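Local coordinates for Rho guanine nucleotide exchange factor 11 (Homo sapiens, PDB 5JHH), which probably activates Rho-family GTPases by promoting exchange of GDP for GTP through its paired DH and PH domains, at residues 46-51 / 147-152; 250-255 / 278-283; 255-260 / 273-278. All coordinates share one frame; numbering follows the deposited sequence.

Contact 1: residues 46-51 / 147-152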
# COMPACT_ATOMS: atom_id res chain seq x y z
N LEU A 46 8.20 -24.40 4.61
CA LEU A 46 8.12 -25.80 4.39
C LEU A 46 7.57 -26.08 2.99
O LEU A 46 8.09 -26.93 2.32
CB LEU A 46 7.26 -26.44 5.49
CG LEU A 46 6.59 -27.79 5.14
CD1 LEU A 46 7.60 -28.94 5.23
CD2 LEU A 46 5.34 -28.05 6.00
N ILE A 47 6.52 -25.39 2.56
CA ILE A 47 5.88 -25.75 1.30
C ILE A 47 6.67 -25.21 0.10
O ILE A 47 6.68 -25.84 -0.96
CB ILE A 47 4.44 -25.22 1.20
CG1 ILE A 47 3.55 -25.80 2.31
CG2 ILE A 47 3.81 -25.55 -0.14
CD1 ILE A 47 3.49 -27.31 2.35
N PHE A 48 7.35 -24.06 0.27
CA PHE A 48 8.00 -23.43 -0.85
C PHE A 48 9.52 -23.45 -0.74
O PHE A 48 10.21 -24.11 -1.52
CB PHE A 48 7.48 -22.01 -1.02
CG PHE A 48 6.01 -21.94 -1.40
CD1 PHE A 48 5.60 -22.11 -2.70
CD2 PHE A 48 5.04 -21.78 -0.44
CE1 PHE A 48 4.27 -22.08 -3.04
CE2 PHE A 48 3.70 -21.68 -0.78
CZ PHE A 48 3.30 -21.88 -2.08
N TYR A 49 10.04 -22.71 0.22
CA TYR A 49 11.46 -22.43 0.30
C TYR A 49 12.31 -23.68 0.35
O TYR A 49 13.19 -23.87 -0.49
CB TYR A 49 11.79 -21.54 1.51
CG TYR A 49 13.27 -21.31 1.67
CD1 TYR A 49 14.00 -20.67 0.70
CD2 TYR A 49 13.94 -21.79 2.79
CE1 TYR A 49 15.39 -20.49 0.83
CE2 TYR A 49 15.31 -21.62 2.95
CZ TYR A 49 16.03 -20.96 1.97
OH TYR A 49 17.35 -20.79 2.15
N GLN A 50 12.02 -24.55 1.30
CA GLN A 50 12.83 -25.77 1.51
C GLN A 50 12.73 -26.73 0.36
O GLN A 50 13.73 -27.35 -0.01
CB GLN A 50 12.45 -26.51 2.77
CG GLN A 50 12.67 -25.70 4.03
CD GLN A 50 14.11 -25.42 4.34
OE1 GLN A 50 15.01 -26.13 3.90
NE2 GLN A 50 14.35 -24.35 5.08
N ARG A 51 11.56 -26.81 -0.26
CA ARG A 51 11.41 -27.67 -1.43
C ARG A 51 12.08 -27.07 -2.66
O ARG A 51 12.69 -27.80 -3.46
CB ARG A 51 9.96 -27.97 -1.70
CG ARG A 51 9.25 -28.78 -0.62
CD ARG A 51 7.85 -29.18 -1.07
NE ARG A 51 7.94 -29.94 -2.32
CZ ARG A 51 7.06 -29.93 -3.33
NH1 ARG A 51 5.94 -29.19 -3.28
NH2 ARG A 51 7.31 -30.67 -4.41
N GLU A 147 1.52 -27.64 -7.78
CA GLU A 147 1.49 -28.68 -6.75
C GLU A 147 1.62 -28.05 -5.37
O GLU A 147 0.90 -28.39 -4.45
CB GLU A 147 2.64 -29.67 -6.99
CG GLU A 147 2.23 -31.14 -7.12
CD GLU A 147 2.97 -31.88 -8.26
OE1 GLU A 147 4.01 -32.54 -7.98
OE2 GLU A 147 2.51 -31.83 -9.44
N ALA A 148 2.56 -27.14 -5.22
CA ALA A 148 2.81 -26.52 -3.91
C ALA A 148 1.58 -25.75 -3.45
O ALA A 148 1.15 -25.87 -2.30
CB ALA A 148 4.01 -25.58 -3.99
N GLU A 149 0.99 -25.01 -4.38
CA GLU A 149 -0.17 -24.18 -4.08
C GLU A 149 -1.43 -25.00 -3.88
O GLU A 149 -2.38 -24.52 -3.26
CB GLU A 149 -0.35 -23.12 -5.17
CG GLU A 149 0.74 -22.07 -5.11
CD GLU A 149 0.70 -21.06 -6.23
OE1 GLU A 149 -0.08 -21.29 -7.17
OE2 GLU A 149 1.49 -20.06 -6.17
N SER A 150 -1.39 -26.28 -4.25
CA SER A 150 -2.56 -27.13 -4.00
C SER A 150 -2.57 -27.66 -2.57
O SER A 150 -3.56 -28.15 -2.08
CB SER A 150 -2.59 -28.30 -5.00
OG SER A 150 -1.80 -29.36 -4.53
N HIS A 151 -1.47 -27.52 -1.87
CA HIS A 151 -1.39 -27.97 -0.50
C HIS A 151 -2.38 -27.20 0.37
O HIS A 151 -2.58 -26.02 0.14
CB HIS A 151 0.03 -27.75 -0.00
CG HIS A 151 0.43 -28.72 1.04
ND1 HIS A 151 1.19 -29.84 0.77
CD2 HIS A 151 0.14 -28.77 2.37
CE1 HIS A 151 1.38 -30.52 1.89
NE2 HIS A 151 0.76 -29.89 2.87
N PRO A 152 -3.02 -27.87 1.35
CA PRO A 152 -4.13 -27.21 2.07
C PRO A 152 -3.63 -26.16 2.99
O PRO A 152 -4.32 -25.17 3.25
CB PRO A 152 -4.80 -28.35 2.86
CG PRO A 152 -3.78 -29.44 2.88
CD PRO A 152 -3.03 -29.33 1.57
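A148 O accepts H151 N at 3.1 Å, and the methyl I47 CG2 of the facing helix packs against the same oxygen at 3.4 Å. The preceding carbonyl, E147 O, is held by two donors, S150 N and S150 OG, the hydroxyl at 2.9 Å. With these acceptors already engaged at the end of helix 139-150, what helix 18-54 brings to the contact is mostly hydrocarbon. I47 divides its work between two branches. Its CG1 branch lies beside the backbone N (chi1 -61°), which carries CD1 out over the middle of the H151 imidazole, 3.6 Å from the ring centroid and only 7° off the ring normal, a clear CH-pi contact. The other branch, CG2, meets A148 and also lies over one face of the F48 ring, toward its rim. F48 in turn brings CE1 to within 3.6 Å of A148 CB, while its CZ meets E149 CG at 4.0 Å, the methylene approaching the ring edge in its plane. Beyond that methylene E149 runs on extended, and its OE2 accepts L159 N. R51 adds a looser touch, NH1 lying 4.2 Å from A148 CB. Around this patch F48 reaches L159 and L162, and I47 reaches Q153, so the contact joins two helices of the helical DH domain to the loop and short helix that follow. The small methyl of A148 probably lets I47 approach closely, and the chemistry implies that dispersion and the CH-pi contact hold the interface, with E149 OE2 and the carbonyls of E147 and A148 bonded to partners other than helix 18-54.

Contact 2: residues 250-255 / 278-283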
# COMPACT_ATOMS: atom_id res chain seq x y z
N THR A 250 21.86 5.88 -13.14
CA THR A 250 22.24 4.99 -12.07
C THR A 250 22.86 5.68 -10.86
O THR A 250 22.89 5.09 -9.79
CB THR A 250 23.20 3.93 -12.62
OG1 THR A 250 22.44 3.01 -13.40
CG2 THR A 250 23.95 3.15 -11.51
N THR A 251 23.34 6.91 -11.00
CA THR A 251 24.15 7.53 -9.93
C THR A 251 23.38 8.57 -9.14
O THR A 251 23.96 9.33 -8.37
CB THR A 251 25.36 8.24 -10.53
OG1 THR A 251 24.87 9.29 -11.37
CG2 THR A 251 26.25 7.22 -11.38
N ARG A 252 22.07 8.62 -9.34
CA ARG A 252 21.22 9.61 -8.69
C ARG A 252 20.03 8.94 -8.06
O ARG A 252 19.66 7.82 -8.41
CB ARG A 252 20.73 10.65 -9.71
CG ARG A 252 21.85 11.50 -10.28
CD ARG A 252 21.80 11.56 -11.81
NE ARG A 252 22.94 12.30 -12.37
CZ ARG A 252 23.18 13.57 -12.10
NH1 ARG A 252 22.39 14.24 -11.27
NH2 ARG A 252 24.21 14.19 -12.65
N LYS A 253 19.41 9.65 -7.15
CA LYS A 253 18.20 9.17 -6.57
C LYS A 253 16.96 9.74 -7.27
O LYS A 253 16.94 10.89 -7.68
CB LYS A 253 18.19 9.46 -5.07
CG LYS A 253 19.02 8.48 -4.26
CD LYS A 253 19.23 8.98 -2.85
CE LYS A 253 17.94 8.92 -2.05
NZ LYS A 253 18.23 8.92 -0.59
N MET A 254 15.94 8.91 -7.43
CA MET A 254 14.69 9.33 -7.98
C MET A 254 13.71 9.71 -6.89
O MET A 254 13.53 8.97 -5.93
CB MET A 254 14.07 8.22 -8.78
CG MET A 254 12.77 8.66 -9.46
SD MET A 254 12.42 7.61 -10.87
CE MET A 254 12.26 6.02 -10.10
N ILE A 255 13.04 10.82 -7.08
CA ILE A 255 12.02 11.24 -6.17
C ILE A 255 10.67 10.88 -6.69
O ILE A 255 9.78 10.50 -5.92
CB ILE A 255 12.11 12.77 -5.98
CG1 ILE A 255 13.49 13.14 -5.40
CG2 ILE A 255 10.96 13.30 -5.15
CD1 ILE A 255 13.64 14.56 -4.88
N GLU A 278 17.12 13.98 -7.74
CA GLU A 278 17.44 14.84 -6.63
C GLU A 278 17.89 16.23 -7.10
O GLU A 278 17.56 17.27 -6.49
CB GLU A 278 18.57 14.22 -5.85
CG GLU A 278 18.09 13.21 -4.85
CD GLU A 278 19.22 12.77 -3.94
OE1 GLU A 278 20.38 12.64 -4.46
OE2 GLU A 278 18.94 12.56 -2.73
N ASP A 279 18.64 16.24 -8.19
CA ASP A 279 19.31 17.45 -8.61
C ASP A 279 18.80 17.94 -9.97
O ASP A 279 19.01 19.10 -10.31
CB ASP A 279 20.81 17.18 -8.65
CG ASP A 279 21.17 15.93 -9.48
OD1 ASP A 279 20.28 15.16 -9.93
OD2 ASP A 279 22.36 15.69 -9.69
N LEU A 280 18.13 17.06 -10.72
CA LEU A 280 17.70 17.31 -12.09
C LEU A 280 16.27 16.88 -12.33
O LEU A 280 15.83 15.88 -11.78
CB LEU A 280 18.57 16.54 -13.10
CG LEU A 280 20.07 16.74 -12.93
CD1 LEU A 280 20.87 15.79 -13.80
CD2 LEU A 280 20.43 18.19 -13.21
N LEU A 281 15.57 17.62 -13.18
CA LEU A 281 14.35 17.17 -13.86
C LEU A 281 14.70 16.75 -15.29
O LEU A 281 15.31 17.54 -16.00
CB LEU A 281 13.35 18.30 -13.92
CG LEU A 281 11.97 17.96 -14.49
CD1 LEU A 281 11.24 17.07 -13.49
CD2 LEU A 281 11.15 19.23 -14.78
N VAL A 282 14.36 15.53 -15.70
CA VAL A 282 14.78 15.04 -17.02
C VAL A 282 13.56 14.68 -17.85
O VAL A 282 12.66 13.98 -17.38
CB VAL A 282 15.88 13.93 -17.02
CG1 VAL A 282 16.55 13.76 -15.67
CG2 VAL A 282 15.36 12.60 -17.50
N LEU A 283 13.52 15.23 -19.06
CA LEU A 283 12.38 15.10 -19.95
C LEU A 283 12.69 14.09 -21.05
O LEU A 283 13.67 14.24 -21.80
CB LEU A 283 12.04 16.45 -20.56
CG LEU A 283 11.93 17.61 -19.58
CD1 LEU A 283 11.87 18.94 -20.33
CD2 LEU A 283 10.70 17.46 -18.71
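The side chains of K253 and E278 cross at a slant where the turn between strands 269-277 and 280-287 meets the start of strand 254-263, the carboxylate end of E278 lying against the aliphatic chain of K253. E278 CD rests 3.6 Å from K253 CB, and farther out E278 OE2 meets K253 CD at 3.6 Å. E278 runs extended beyond CG, whereas the lysine chain bends at chi3 (70°), and the ammonium ends beside the carboxylate without closing on it: K253 NZ stands 4.3 Å from E278 OE2, beyond a salt bridge. Their backbones are joined by a weak bond, E278 N to K253 O at 3.1 Å, bent to 123° at the hydrogen. On the neighbouring flank R252 pairs its guanidinium with the D279 carboxylate, a salt bridge doubtful in detail because the two groups are modelled too close. L280 CD1 lies against one face of the same guanidinium, 3.6 Å from R252 CZ. I255 makes a lighter touch, its CD1 being 4.2 Å from E278 CA.

A second shell positions these groups. L280 packs on F244, V313 and K315, R252 also rests on L247 and L277, and a backbone bond ties D279 to L316. K253 touches Q214, while M254, pointing away from the turn, reaches N217 and R220, all on helix 189-227, the long helix that leads from the DH domain into the PH domain. With one weak backbone bond, the contact probably depends on aliphatic packing, by K253 and by L280 on the guanidinium face, with attraction between the opposite charges probably adding to it but not defined in detail.

Contact 3: residues 255-260 / 273-278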
# COMPACT_ATOMS: atom_id res chain seq x y z
N ILE A 255 13.04 10.82 -7.08
CA ILE A 255 12.02 11.24 -6.17
C ILE A 255 10.67 10.88 -6.69
O ILE A 255 9.78 10.50 -5.92
CB ILE A 255 12.11 12.77 -5.98
CG1 ILE A 255 13.49 13.14 -5.40
CG2 ILE A 255 10.96 13.30 -5.15
CD1 ILE A 255 13.64 14.56 -4.88
N HIS A 256 10.48 11.03 -7.99
CA HIS A 256 9.17 10.88 -8.59
C HIS A 256 9.34 10.67 -10.07
O HIS A 256 10.40 10.92 -10.60
CB HIS A 256 8.32 12.11 -8.32
CG HIS A 256 6.87 11.90 -8.58
ND1 HIS A 256 6.17 12.62 -9.51
CD2 HIS A 256 5.98 11.05 -8.01
CE1 HIS A 256 4.90 12.23 -9.52
NE2 HIS A 256 4.77 11.26 -8.63
N GLU A 257 8.32 10.12 -10.72
CA GLU A 257 8.30 9.98 -12.17
C GLU A 257 6.86 9.96 -12.66
O GLU A 257 5.92 9.82 -11.89
CB GLU A 257 9.06 8.73 -12.59
CG GLU A 257 8.39 7.46 -12.16
CD GLU A 257 8.92 6.22 -12.83
OE1 GLU A 257 9.60 6.32 -13.88
OE2 GLU A 257 8.59 5.12 -12.33
N GLY A 258 6.67 10.15 -13.95
CA GLY A 258 5.33 10.29 -14.42
C GLY A 258 5.23 10.89 -15.81
O GLY A 258 6.15 11.55 -16.29
N PRO A 259 4.11 10.65 -16.46
CA PRO A 259 3.84 11.24 -17.73
C PRO A 259 3.38 12.70 -17.55
O PRO A 259 2.69 13.02 -16.59
CB PRO A 259 2.71 10.37 -18.28
CG PRO A 259 1.96 9.92 -17.06
CD PRO A 259 3.02 9.77 -15.99
N LEU A 260 3.83 13.56 -18.45
CA LEU A 260 3.45 14.97 -18.48
C LEU A 260 3.38 15.40 -19.95
O LEU A 260 4.13 14.89 -20.79
CB LEU A 260 4.51 15.83 -17.76
CG LEU A 260 4.54 15.70 -16.24
CD1 LEU A 260 5.72 16.45 -15.66
CD2 LEU A 260 3.24 16.18 -15.60
N HIS A 273 7.64 11.37 -20.87
CA HIS A 273 7.79 10.75 -19.57
C HIS A 273 8.91 11.41 -18.77
O HIS A 273 10.04 11.48 -19.23
CB HIS A 273 8.11 9.28 -19.73
CG HIS A 273 8.11 8.56 -18.44
ND1 HIS A 273 9.26 8.27 -17.76
CD2 HIS A 273 7.09 8.18 -17.64
CE1 HIS A 273 8.96 7.67 -16.63
NE2 HIS A 273 7.65 7.61 -16.53
N VAL A 274 8.62 11.87 -17.55
CA VAL A 274 9.59 12.70 -16.87
C VAL A 274 10.04 12.18 -15.51
O VAL A 274 9.24 11.71 -14.71
CB VAL A 274 9.22 14.21 -16.91
CG1 VAL A 274 7.88 14.45 -17.58
CG2 VAL A 274 9.30 14.86 -15.55
N LEU A 275 11.36 12.26 -15.29
CA LEU A 275 11.95 11.83 -14.05
C LEU A 275 12.29 13.01 -13.21
O LEU A 275 13.00 13.87 -13.67
CB LEU A 275 13.24 11.09 -14.28
CG LEU A 275 13.20 9.97 -15.30
CD1 LEU A 275 14.53 9.24 -15.25
CD2 LEU A 275 12.01 9.03 -15.08
N LEU A 276 11.84 13.03 -11.96
CA LEU A 276 12.31 13.99 -11.01
C LEU A 276 13.38 13.34 -10.14
O LEU A 276 13.08 12.55 -9.27
CB LEU A 276 11.16 14.51 -10.16
CG LEU A 276 11.61 15.36 -8.98
CD1 LEU A 276 12.59 16.44 -9.41
CD2 LEU A 276 10.41 15.96 -8.27
N LEU A 277 14.63 13.68 -10.40
CA LEU A 277 15.74 13.22 -9.59
C LEU A 277 16.07 14.24 -8.49
O LEU A 277 15.37 15.22 -8.31
CB LEU A 277 16.95 12.99 -10.47
CG LEU A 277 16.62 12.25 -11.76
CD1 LEU A 277 17.91 11.90 -12.49
CD2 LEU A 277 15.79 11.00 -11.54
N GLU A 278 17.12 13.98 -7.74
CA GLU A 278 17.44 14.84 -6.63
C GLU A 278 17.89 16.23 -7.10
O GLU A 278 17.56 17.27 -6.49
CB GLU A 278 18.57 14.22 -5.85
CG GLU A 278 18.09 13.21 -4.85
CD GLU A 278 19.22 12.77 -3.94
OE1 GLU A 278 20.38 12.64 -4.46
OE2 GLU A 278 18.94 12.56 -2.73
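L276 O serves two donors at once, I255 N at 2.8 Å and H256 N at 3.3 Å, the second in the carbonyl plane on a lone pair. Two consecutive residues facing one partner make a classic beta bulge. H256 O repays the strand by accepting L276 N at 2.9 Å, from above its carbonyl plane. The next hydrogen-bonded pair is uneven: V274 N reaches G258 O at 2.8 Å and nearly straight (170°), whereas G258 N returns only a weak bond to V274 O at 3.1 Å. V274 O also receives a CA-H...O contact from E257 CA at 3.2 Å. G258 is suited to its place, since a side chain at these backbone angles would collide with the carbonyl oxygen of the residue before. P259, which has no N-H to give, falls in a non-hydrogen-bonded pair with H273. H273 and L275 turn their backbone bonds the other way, to L284 and V282 of strand 280-287.

E257 takes the torsion between its backbone N and carbonyl carbon (chi1 67°), and from there OE1 comes to the edge of the H273 imidazole, 3.1 Å from CE1, carboxylate and ring planes standing 74° apart. The hydrogen bond that satisfies OE1 comes from outside, from Y224 OH. An alanine at H273 would remove the ring, and is likely to leave a gap beside E257 and Y224 in which the carboxylate could turn more freely. On the other face L260 CD1 packs on V274 CG1 at 3.5 Å.

These two strands form an antiparallel hairpin of the PH sheet. Strand 280-287 continues the sheet beyond 273-277; helix 189-227 packs Y224 on H273 and L275, while W358 of helix 352-368 meets H256, L260 and V274 on the opposite face.

Contact 1 comes first along the chain and closes before the other two open; it belongs to the helical DH domain, with its centre about 42 Å from that of contact 2 and about 40 Å from that of contact 3, on the opposite side of the chain's centre. Contacts 2 and 3 are neighbours in the PH sheet, their centres about 8 Å apart. They share I255 and E278, and contact 3 is nested within the loop that contact 2 closes. Strand 254-263 serves both, and strands 269-277 and 280-287 tie them laterally. Helix 189-227 runs from the DH region to the PH domain and touches both PH contacts, consistent with a helical link between the two.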